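Local structure of glyoxylate-induced Protein (Pseudomonas aeruginosa, 1SQ4) at residues F26-A31 with R59-G63; E85-E91 with W140-Q146; D186-H192 with K264-R268. The protein is of unverified function but belongs to the double-barrel cupins and may act as a ureidoglycine aminohydrolase. All blocks are in the same frame, centred on the assembly; numbering follows the deposited sequence.

Interaction 1: F26-A31 with R59-G63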
loop_
_atom_site.group_PDB
_atom_site.type_symbol
_atom_site.label_atom_id
_atom_site.label_comp_id
_atom_site.label_asym_id
_atom_site.label_seq_id
_atom_site.Cartn_x
_atom_site.Cartn_y
_atom_site.Cartn_z
ATOM N N PHE A 26 1.352 13.521 4.796
ATOM C CA PHE A 26 1.017 13.172 6.171
ATOM C C PHE A 26 1.286 11.683 6.314
ATOM O O PHE A 26 0.530 10.864 5.811
ATOM C CB PHE A 26 -0.462 13.483 6.449
ATOM C CG PHE A 26 -0.804 14.943 6.315
ATOM C CD1 PHE A 26 -0.416 15.856 7.292
ATOM C CD2 PHE A 26 -1.492 15.412 5.198
ATOM C CE1 PHE A 26 -0.704 17.211 7.158
ATOM C CE2 PHE A 26 -1.786 16.770 5.053
ATOM C CZ PHE A 26 -1.391 17.672 6.039
ATOM N N THR A 27 2.380 11.330 6.973
ATOM C CA THR A 27 2.707 9.921 7.154
ATOM C C THR A 27 2.751 9.594 8.636
ATOM O O THR A 27 2.297 10.382 9.462
ATOM C CB THR A 27 4.069 9.560 6.527
ATOM O OG1 THR A 27 5.130 10.176 7.271
ATOM C CG2 THR A 27 4.122 10.024 5.095
ATOM N N GLU A 28 3.303 8.444 8.985
ATOM C CA GLU A 28 3.344 8.084 10.385
ATOM C C GLU A 28 4.625 8.556 11.045
ATOM O O GLU A 28 4.815 8.385 12.249
ATOM C CB GLU A 28 3.176 6.574 10.542
ATOM C CG GLU A 28 4.223 5.730 9.820
ATOM C CD GLU A 28 4.284 5.950 8.299
ATOM O OE1 GLU A 28 3.216 6.053 7.636
ATOM O OE2 GLU A 28 5.418 5.989 7.759
ATOM N N ALA A 29 5.480 9.193 10.256
ATOM C CA ALA A 29 6.762 9.677 10.745
ATOM C C ALA A 29 6.965 11.158 10.479
ATOM O O ALA A 29 7.788 11.815 11.121
ATOM C CB ALA A 29 7.877 8.893 10.086
ATOM N N TYR A 30 6.226 11.690 9.523
ATOM C CA TYR A 30 6.400 13.083 9.213
ATOM C C TYR A 30 5.207 13.686 8.488
ATOM O O TYR A 30 4.253 12.991 8.117
ATOM C CB TYR A 30 7.668 13.262 8.378
ATOM C CG TYR A 30 7.594 12.590 7.039
ATOM C CD1 TYR A 30 7.846 11.229 6.900
ATOM C CD2 TYR A 30 7.229 13.314 5.909
ATOM C CE1 TYR A 30 7.736 10.607 5.665
ATOM C CE2 TYR A 30 7.114 12.709 4.670
ATOM C CZ TYR A 30 7.368 11.353 4.553
ATOM O OH TYR A 30 7.252 10.750 3.324
ATOM N N ALA A 31 5.282 15.003 8.312
ATOM C CA ALA A 31 4.257 15.786 7.635
ATOM C C ALA A 31 4.925 16.954 6.917
ATOM O O ALA A 31 5.715 17.676 7.518
ATOM C CB ALA A 31 3.259 16.315 8.647
ATOM N N ARG A 59 -0.014 21.374 15.543
ATOM C CA ARG A 59 -0.599 20.041 15.378
ATOM C C ARG A 59 -0.513 19.510 13.938
ATOM O O ARG A 59 -1.523 19.068 13.370
ATOM C CB ARG A 59 -2.070 20.043 15.823
ATOM C CG ARG A 59 -2.275 20.467 17.254
ATOM C CD ARG A 59 -3.624 20.011 17.779
ATOM N NE ARG A 59 -4.754 20.779 17.252
ATOM C CZ ARG A 59 -4.964 22.072 17.493
ATOM N NH1 ARG A 59 -4.115 22.755 18.255
ATOM N NH2 ARG A 59 -6.019 22.676 16.970
ATOM N N PRO A 60 0.685 19.526 13.339
ATOM C CA PRO A 60 0.845 19.043 11.967
ATOM C C PRO A 60 0.349 17.614 11.810
ATOM O O PRO A 60 -0.202 17.236 10.773
ATOM C CB PRO A 60 2.350 19.136 11.740
ATOM C CG PRO A 60 2.791 20.196 12.699
ATOM C CD PRO A 60 1.988 19.870 13.922
ATOM N N LEU A 61 0.557 16.827 12.857
ATOM C CA LEU A 61 0.172 15.422 12.862
ATOM C C LEU A 61 -0.421 15.086 14.209
ATOM O O LEU A 61 -0.137 15.751 15.207
ATOM C CB LEU A 61 1.403 14.548 12.614
ATOM C CG LEU A 61 1.560 13.717 11.339
ATOM C CD1 LEU A 61 1.115 14.476 10.103
ATOM C CD2 LEU A 61 3.009 13.305 11.241
ATOM N N SER A 62 -1.238 14.042 14.243
ATOM C CA SER A 62 -1.885 13.643 15.486
ATOM C C SER A 62 -0.876 13.152 16.513
ATOM O O SER A 62 0.297 12.941 16.204
ATOM C CB SER A 62 -2.909 12.537 15.218
ATOM O OG SER A 62 -2.277 11.275 15.060
ATOM N N GLY A 63 -1.339 12.985 17.744
ATOM C CA GLY A 63 -0.462 12.496 18.787
ATOM C C GLY A 63 0.290 13.558 19.558
ATOM O O GLY A 63 -0.236 14.636 19.819
#

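Interaction 2: E85-E91 with W140-Q146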
loop_
_atom_site.group_PDB
_atom_site.type_symbol
_atom_site.label_atom_id
_atom_site.label_comp_id
_atom_site.label_asym_id
_atom_site.label_seq_id
_atom_site.Cartn_x
_atom_site.Cartn_y
_atom_site.Cartn_z
ATOM N N GLU A 85 0.387 38.516 24.869
ATOM C CA GLU A 85 0.258 37.181 25.432
ATOM C C GLU A 85 -0.716 37.151 26.607
ATOM O O GLU A 85 -0.674 38.015 27.479
ATOM C CB GLU A 85 1.627 36.666 25.888
ATOM C CG GLU A 85 1.604 35.221 26.338
ATOM C CD GLU A 85 1.207 34.288 25.215
ATOM O OE1 GLU A 85 1.975 34.206 24.236
ATOM O OE2 GLU A 85 0.133 33.655 25.306
ATOM N N GLN A 86 -1.588 36.145 26.630
ATOM C CA GLN A 86 -2.573 36.002 27.703
ATOM C C GLN A 86 -2.194 34.888 28.659
ATOM O O GLN A 86 -2.687 34.821 29.788
ATOM C CB GLN A 86 -3.950 35.698 27.119
ATOM C CG GLN A 86 -4.520 36.833 26.325
ATOM C CD GLN A 86 -4.526 38.114 27.113
ATOM O OE1 GLN A 86 -3.471 38.690 27.409
ATOM N NE2 GLN A 86 -5.717 38.571 27.475
ATOM N N ASP A 87 -1.309 34.017 28.188
ATOM C CA ASP A 87 -0.856 32.873 28.964
ATOM C C ASP A 87 0.413 33.193 29.747
ATOM O O ASP A 87 1.477 33.413 29.170
ATOM C CB ASP A 87 -0.610 31.690 28.024
ATOM C CG ASP A 87 -0.495 30.369 28.758
ATOM O OD1 ASP A 87 0.189 30.314 29.810
ATOM O OD2 ASP A 87 -1.077 29.382 28.266
ATOM N N PRO A 88 0.312 33.196 31.079
ATOM C CA PRO A 88 1.422 33.483 31.983
ATOM C C PRO A 88 2.574 32.479 31.930
ATOM O O PRO A 88 3.694 32.805 32.324
ATOM C CB PRO A 88 0.744 33.512 33.343
ATOM C CG PRO A 88 -0.313 32.465 33.188
ATOM C CD PRO A 88 -0.889 32.808 31.838
ATOM N N ASN A 89 2.311 31.265 31.454
ATOM C CA ASN A 89 3.362 30.255 31.377
ATOM C C ASN A 89 3.971 30.149 29.988
ATOM O O ASN A 89 4.934 29.413 29.772
ATOM C CB ASN A 89 2.830 28.886 31.784
ATOM C CG ASN A 89 2.371 28.848 33.209
ATOM O OD1 ASN A 89 1.171 28.895 33.489
ATOM N ND2 ASN A 89 3.325 28.777 34.132
ATOM N N ALA A 90 3.418 30.894 29.044
ATOM C CA ALA A 90 3.926 30.855 27.687
ATOM C C ALA A 90 5.242 31.611 27.500
ATOM O O ALA A 90 5.375 32.774 27.888
ATOM C CB ALA A 90 2.878 31.410 26.730
ATOM N N GLU A 91 6.225 30.934 26.922
ATOM C CA GLU A 91 7.504 31.567 26.631
ATOM C C GLU A 91 7.449 31.742 25.118
ATOM O O GLU A 91 6.651 31.080 24.453
ATOM C CB GLU A 91 8.667 30.663 27.043
ATOM C CG GLU A 91 8.721 29.343 26.310
ATOM C CD GLU A 91 9.841 28.438 26.805
ATOM O OE1 GLU A 91 9.526 27.392 27.409
ATOM O OE2 GLU A 91 11.036 28.767 26.588
ATOM N N TRP A 140 6.133 33.641 15.405
ATOM C CA TRP A 140 5.931 33.649 16.842
ATOM C C TRP A 140 5.815 32.201 17.320
ATOM O O TRP A 140 4.815 31.525 17.094
ATOM C CB TRP A 140 4.668 34.453 17.163
ATOM C CG TRP A 140 4.340 34.644 18.630
ATOM C CD1 TRP A 140 5.100 34.281 19.701
ATOM C CD2 TRP A 140 3.121 35.180 19.170
ATOM N NE1 TRP A 140 4.424 34.544 20.877
ATOM C CE2 TRP A 140 3.203 35.095 20.574
ATOM C CE3 TRP A 140 1.954 35.718 18.597
ATOM C CZ2 TRP A 140 2.179 35.522 21.418
ATOM C CZ3 TRP A 140 0.930 36.146 19.443
ATOM C CH2 TRP A 140 1.055 36.040 20.835
ATOM N N ILE A 141 6.860 31.727 17.983
ATOM C CA ILE A 141 6.885 30.370 18.477
ATOM C C ILE A 141 6.598 30.334 19.980
ATOM O O ILE A 141 7.297 30.973 20.769
ATOM C CB ILE A 141 8.246 29.755 18.161
ATOM C CG1 ILE A 141 8.493 29.840 16.660
ATOM C CG2 ILE A 141 8.286 28.325 18.613
ATOM C CD1 ILE A 141 9.902 29.532 16.236
ATOM N N ARG A 142 5.573 29.578 20.371
ATOM C CA ARG A 142 5.177 29.487 21.777
ATOM C C ARG A 142 5.303 28.114 22.408
ATOM O O ARG A 142 5.199 27.090 21.730
ATOM C CB ARG A 142 3.724 29.960 21.954
ATOM C CG ARG A 142 3.510 31.440 21.646
ATOM C CD ARG A 142 2.041 31.812 21.505
ATOM N NE ARG A 142 1.307 31.925 22.768
ATOM C CZ ARG A 142 0.491 30.995 23.250
ATOM N NH1 ARG A 142 0.305 29.865 22.579
ATOM N NH2 ARG A 142 -0.162 31.207 24.384
ATOM N N LYS A 143 5.515 28.106 23.720
ATOM C CA LYS A 143 5.625 26.871 24.482
ATOM C C LYS A 143 5.487 27.152 25.959
ATOM O O LYS A 143 5.910 28.196 26.445
ATOM C CB LYS A 143 6.976 26.193 24.262
ATOM C CG LYS A 143 7.222 24.970 25.156
ATOM C CD LYS A 143 8.696 24.591 25.119
ATOM C CE LYS A 143 9.041 23.297 25.869
ATOM N NZ LYS A 143 8.523 23.192 27.257
ATOM N N HIS A 144 4.888 26.222 26.680
ATOM C CA HIS A 144 4.772 26.410 28.103
ATOM C C HIS A 144 6.151 26.084 28.661
ATOM O O HIS A 144 6.696 24.993 28.441
ATOM C CB HIS A 144 3.708 25.480 28.685
ATOM C CG HIS A 144 2.305 25.943 28.441
ATOM N ND1 HIS A 144 1.225 25.083 28.483
ATOM C CD2 HIS A 144 1.796 27.168 28.188
ATOM C CE1 HIS A 144 0.115 25.761 28.267
ATOM N NE2 HIS A 144 0.429 27.030 28.083
ATOM N N TYR A 145 6.720 27.054 29.362
ATOM C CA TYR A 145 8.034 26.906 29.959
ATOM C C TYR A 145 7.982 25.924 31.112
ATOM O O TYR A 145 7.021 25.898 31.872
ATOM C CB TYR A 145 8.534 28.267 30.455
ATOM C CG TYR A 145 9.885 28.195 31.134
ATOM C CD1 TYR A 145 9.994 28.269 32.523
ATOM C CD2 TYR A 145 11.060 28.003 30.389
ATOM C CE1 TYR A 145 11.227 28.149 33.153
ATOM C CE2 TYR A 145 12.301 27.881 31.023
ATOM C CZ TYR A 145 12.366 27.952 32.406
ATOM O OH TYR A 145 13.557 27.792 33.050
ATOM N N GLN A 146 9.018 25.107 31.236
ATOM C CA GLN A 146 9.057 24.144 32.319
ATOM C C GLN A 146 10.040 24.597 33.387
ATOM O O GLN A 146 11.253 24.622 33.169
ATOM C CB GLN A 146 9.443 22.771 31.800
ATOM C CG GLN A 146 9.422 21.710 32.873
ATOM C CD GLN A 146 9.538 20.320 32.297
ATOM O OE1 GLN A 146 9.612 19.331 33.040
ATOM N NE2 GLN A 146 9.554 20.229 30.962
#

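Interaction 3: D186-H192 with K264-R268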
loop_
_atom_site.group_PDB
_atom_site.type_symbol
_atom_site.label_atom_id
_atom_site.label_comp_id
_atom_site.label_asym_id
_atom_site.label_seq_id
_atom_site.Cartn_x
_atom_site.Cartn_y
_atom_site.Cartn_z
ATOM N N ASP A 186 23.385 26.279 28.966
ATOM C CA ASP A 186 22.457 27.090 29.749
ATOM C C ASP A 186 21.185 26.298 30.045
ATOM O O ASP A 186 20.239 26.286 29.261
ATOM C CB ASP A 186 22.122 28.377 28.994
ATOM C CG ASP A 186 21.367 29.369 29.848
ATOM O OD1 ASP A 186 21.094 30.485 29.359
ATOM O OD2 ASP A 186 21.043 29.042 31.010
HETATM N N MSE A 187 21.180 25.644 31.196
HETATM C CA MSE A 187 20.072 24.820 31.612
HETATM C C MSE A 187 18.801 25.585 31.943
HETATM O O MSE A 187 17.787 24.988 32.271
HETATM C CB MSE A 187 20.500 23.965 32.802
HETATM C CG MSE A 187 20.276 22.480 32.581
HETATM SE SE MSE A 187 21.106 21.800 30.947
HETATM C CE MSE A 187 22.574 20.855 31.787
ATOM N N ARG A 188 18.852 26.908 31.856
ATOM C CA ARG A 188 17.682 27.722 32.145
ATOM C C ARG A 188 16.706 27.651 30.978
ATOM O O ARG A 188 15.499 27.778 31.163
ATOM C CB ARG A 188 18.097 29.167 32.392
ATOM C CG ARG A 188 18.905 29.369 33.661
ATOM C CD ARG A 188 19.210 30.850 33.861
ATOM N NE ARG A 188 20.060 31.350 32.784
ATOM C CZ ARG A 188 20.222 32.632 32.479
ATOM N NH1 ARG A 188 19.587 33.573 33.170
ATOM N NH2 ARG A 188 21.023 32.969 31.475
ATOM N N HIS A 189 17.228 27.452 29.771
ATOM C CA HIS A 189 16.374 27.344 28.600
ATOM C C HIS A 189 15.927 25.928 28.392
ATOM O O HIS A 189 16.733 24.995 28.449
ATOM C CB HIS A 189 17.089 27.791 27.340
ATOM C CG HIS A 189 17.019 29.255 27.106
ATOM N ND1 HIS A 189 18.001 30.121 27.529
ATOM C CD2 HIS A 189 16.057 30.023 26.545
ATOM C CE1 HIS A 189 17.647 31.358 27.241
ATOM N NE2 HIS A 189 16.467 31.325 26.644
ATOM N N ASP A 190 14.636 25.770 28.130
ATOM C CA ASP A 190 14.082 24.449 27.903
ATOM C C ASP A 190 13.677 24.276 26.445
ATOM O O ASP A 190 12.980 23.333 26.082
ATOM C CB ASP A 190 12.903 24.201 28.857
ATOM C CG ASP A 190 11.677 25.038 28.534
ATOM O OD1 ASP A 190 11.798 26.085 27.868
ATOM O OD2 ASP A 190 10.576 24.644 28.975
HETATM N N MSE A 191 14.140 25.189 25.606
HETATM C CA MSE A 191 13.829 25.120 24.189
HETATM C C MSE A 191 14.845 25.912 23.388
HETATM O O MSE A 191 15.364 26.932 23.845
HETATM C CB MSE A 191 12.446 25.698 23.902
HETATM C CG MSE A 191 12.400 27.211 23.957
HETATM SE SE MSE A 191 10.843 27.889 23.047
HETATM C CE MSE A 191 10.950 29.761 23.567
ATOM N N HIS A 192 15.119 25.439 22.183
ATOM C CA HIS A 192 16.046 26.121 21.314
ATOM C C HIS A 192 15.329 26.387 19.999
ATOM O O HIS A 192 14.545 25.565 19.523
ATOM C CB HIS A 192 17.284 25.258 21.048
ATOM C CG HIS A 192 18.176 25.069 22.241
ATOM N ND1 HIS A 192 19.063 24.011 22.330
ATOM C CD2 HIS A 192 18.368 25.812 23.352
ATOM C CE1 HIS A 192 19.759 24.122 23.445
ATOM N NE2 HIS A 192 19.362 25.204 24.086
ATOM N N LYS A 264 12.851 23.143 18.977
ATOM C CA LYS A 264 12.755 21.892 19.737
ATOM C C LYS A 264 12.847 22.165 21.237
ATOM O O LYS A 264 13.357 23.205 21.658
ATOM C CB LYS A 264 13.893 20.947 19.344
ATOM C CG LYS A 264 15.236 21.662 19.277
ATOM C CD LYS A 264 16.407 20.726 19.102
ATOM C CE LYS A 264 17.687 21.534 19.048
ATOM N NZ LYS A 264 18.891 20.669 19.108
ATOM N N ASP A 265 12.355 21.216 22.029
ATOM C CA ASP A 265 12.379 21.313 23.485
ATOM C C ASP A 265 13.537 20.457 23.989
ATOM O O ASP A 265 13.738 19.339 23.514
ATOM C CB ASP A 265 11.050 20.837 24.082
ATOM C CG ASP A 265 10.659 19.445 23.620
ATOM O OD1 ASP A 265 10.404 19.258 22.406
ATOM O OD2 ASP A 265 10.601 18.528 24.474
ATOM N N VAL A 266 14.287 20.988 24.956
ATOM C CA VAL A 266 15.459 20.307 25.491
ATOM C C VAL A 266 15.778 20.599 26.956
ATOM O O VAL A 266 15.059 21.324 27.634
ATOM C CB VAL A 266 16.698 20.698 24.679
ATOM C CG1 VAL A 266 16.594 20.152 23.257
ATOM C CG2 VAL A 266 16.822 22.214 24.651
ATOM N N ASN A 267 16.883 20.024 27.421
ATOM C CA ASN A 267 17.371 20.197 28.785
ATOM C C ASN A 267 16.356 19.900 29.865
ATOM O O ASN A 267 16.391 20.502 30.937
ATOM C CB ASN A 267 17.906 21.608 28.978
ATOM C CG ASN A 267 18.928 21.974 27.949
ATOM O OD1 ASN A 267 19.580 21.111 27.384
ATOM N ND2 ASN A 267 19.078 23.261 27.698
ATOM N N ARG A 268 15.448 18.972 29.599
ATOM C CA ARG A 268 14.449 18.632 30.601
ATOM C C ARG A 268 14.131 17.138 30.570
ATOM O O ARG A 268 14.480 16.452 29.616
ATOM C CB ARG A 268 13.197 19.462 30.355
ATOM C CG ARG A 268 12.560 19.967 31.622
ATOM C CD ARG A 268 12.793 21.476 31.879
ATOM N NE ARG A 268 14.190 21.872 31.805
ATOM C CZ ARG A 268 14.642 23.104 32.030
ATOM N NH1 ARG A 268 15.940 23.355 31.920
ATOM N NH2 ARG A 268 13.816 24.084 32.374
HETATM O O HOH W 1 20.769 22.159 20.364
#

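Interaction 1: F26-A31 with R59-G63
Leu61 pushes its side chain into the bend of the β-hairpin formed by strands 25-26 and 30-33, meeting Phe26, Thr27, Tyr30 and Ala31. The protein is a bicupin, and this hairpin lies at the rim of the sheet that holds the strands of the second cupin domain, while 59-63 belongs to a loop between strands 52-57 and 69-76 of the other large sheet. From CB, which points at the hairpin, the leucine chain reaches CG, 3.9 Å from Thr27 O, and there it forks. The CD1 branch goes to Phe26 and lies in the plane of its ring, at the edge, with 3.5 Å between Leu61 CD1 and Phe26 CD1. The same ring edge carries Phe26 CE1 to 3.6 Å from Pro60 O. Phe26 CG stands anti to its own carbonyl carbon (chi1 -62°), which carries the ring away from the bend and turns its CD1-CE1 edge to Leu61 CD1 and Pro60 O. Pro60 adds its ring against Ala31 CB and also touches Phe239 and Trp241 of strand 239-244. Phe26 also packs on Ala244 of a second subunit. The bend itself is an ST motif: Thr27 OG1 accepts from Tyr30 N at 2.9 Å and also from Ala29 N. The remaining branch, Leu61 CD2, lies 4.0 Å from Ala31 CB and ends beside two backbone oxygens, 3.4 Å from Tyr30 O and 3.5 Å from Thr27 O.

Interaction 2: E85-E91 with W140-Q146
Glu85 and Arg142 meet because each chain is bent once: the glutamate leaves with CG trans to the backbone N (chi1 -173°) and folds at chi2 (62°), while the arginine folds at chi3 (77°). The two then approach from opposite directions and pair side-on. Arg142 NE gives to Glu85 OE1 at 2.8 Å and Arg142 NH2 gives to Glu85 OE2, both on the syn side of the carboxylate and with the acceptors in the guanidinium plane; the two flat groups are not far from coplanar. A backbone donor fixes the carboxylate further, since Asp87 N reaches the anti lone pair of Glu85 OE2. The CD of Arg142 lies over one face of Trp140, whose rim at CZ2 also touches Glu85 OE1. A second polar link joins Asp87 and His144: His144 NE2 donates to Asp87 OD2 at 2.8 Å from above the carboxylate plane, and His144 ND1 is taken by Thr273 O of a second subunit. Asp87 has a second task: its OD1 accepts from Asn89 N in an Asx turn, within the type I turn that leads into strand 90-98. That strand runs antiparallel to strand 136-144 in the first cupin barrel of this double-barrel protein. Ala90 and His144 form a non-hydrogen-bonded pair, and Glu91 with Lys143 a hydrogen-bonded one, in which Glu91 N to Lys143 O measures 2.8 Å. Beyond them Tyr145 N closes on Asn89 O at 3.0 Å. On the face of Glu91 and Lys143, the glutamate chain extends until Glu91 OE1 lies at the edge of the Tyr145 ring, 3.3 Å from Tyr145 CB. Lys143 NZ curls back to His144 O and is bridged to Asp190.

Interaction 3: D186-H192 with K264-R268
An antiparallel strand pair of the second cupin barrel frays here into two loops, and side chains such as Arg268 and Asn267 bind the loop 186-190 where the regular pairing stops. Met191 faces Asp265 as a non-hydrogen-bonded pair. His192 and Lys264 form the hydrogen-bonded pair, with His192 N to Lys264 O at 2.9 Å and Lys264 N to His192 O at 3.0 Å. Val266 N still reaches Asp190 O, one more backbone bond past the strand ends. Val266 CG2 sits squarely over the His192 ring, 3.7 Å from its centroid and 12° off the normal, a CH-pi contact. On the same face of the sheet, a water takes a hydrogen bond from Lys264 NZ at 2.7 Å and is also bonded to His192 ND1, so it bridges the two side chains. Within the cupin fold these strands, 191-198 and 258-265, are neighbours in the large sheet, and the loop before the first turns tightly at Asp186. There Asp186 OD2 accepts from Arg188 N in an Asx turn and takes Arg188 NE in a salt bridge; Arg188 also pairs with Glu155. Asn267, in a left-handed backbone conformation, sends ND2 to His189 O at 3.0 Å and lays its CB and CG against the selenium of Met187, present as selenomethionine. Arg268 folds back so that NE and NH1 both grip Asn267 O from one face; NH1 also points at Met187 O, though the modelled separation is too short to trust. Asp190 CB lies over one face of this guanidinium, whose NH2 goes on to Gln146 O.

Along the chain the three contacts come in series, interaction 1 closing before interaction 2 opens and interaction 2 before interaction 3. Interactions 2 and 3 occupy comparable places, each where an antiparallel strand pair ends, one in each cupin barrel. Their centres are about 14 Å apart and they touch directly: Tyr145 OH is probably hydrogen-bonded to Arg188 O, and Glu91 packs on Met191, so the two barrels are joined at this end. Interaction 1 lies about 23 Å, centre to centre, from both of the others, yet its hairpin belongs to the same large sheet as interaction 3. Interactions 1 and 2 both touch a second subunit, while 1 and 3 touch a third.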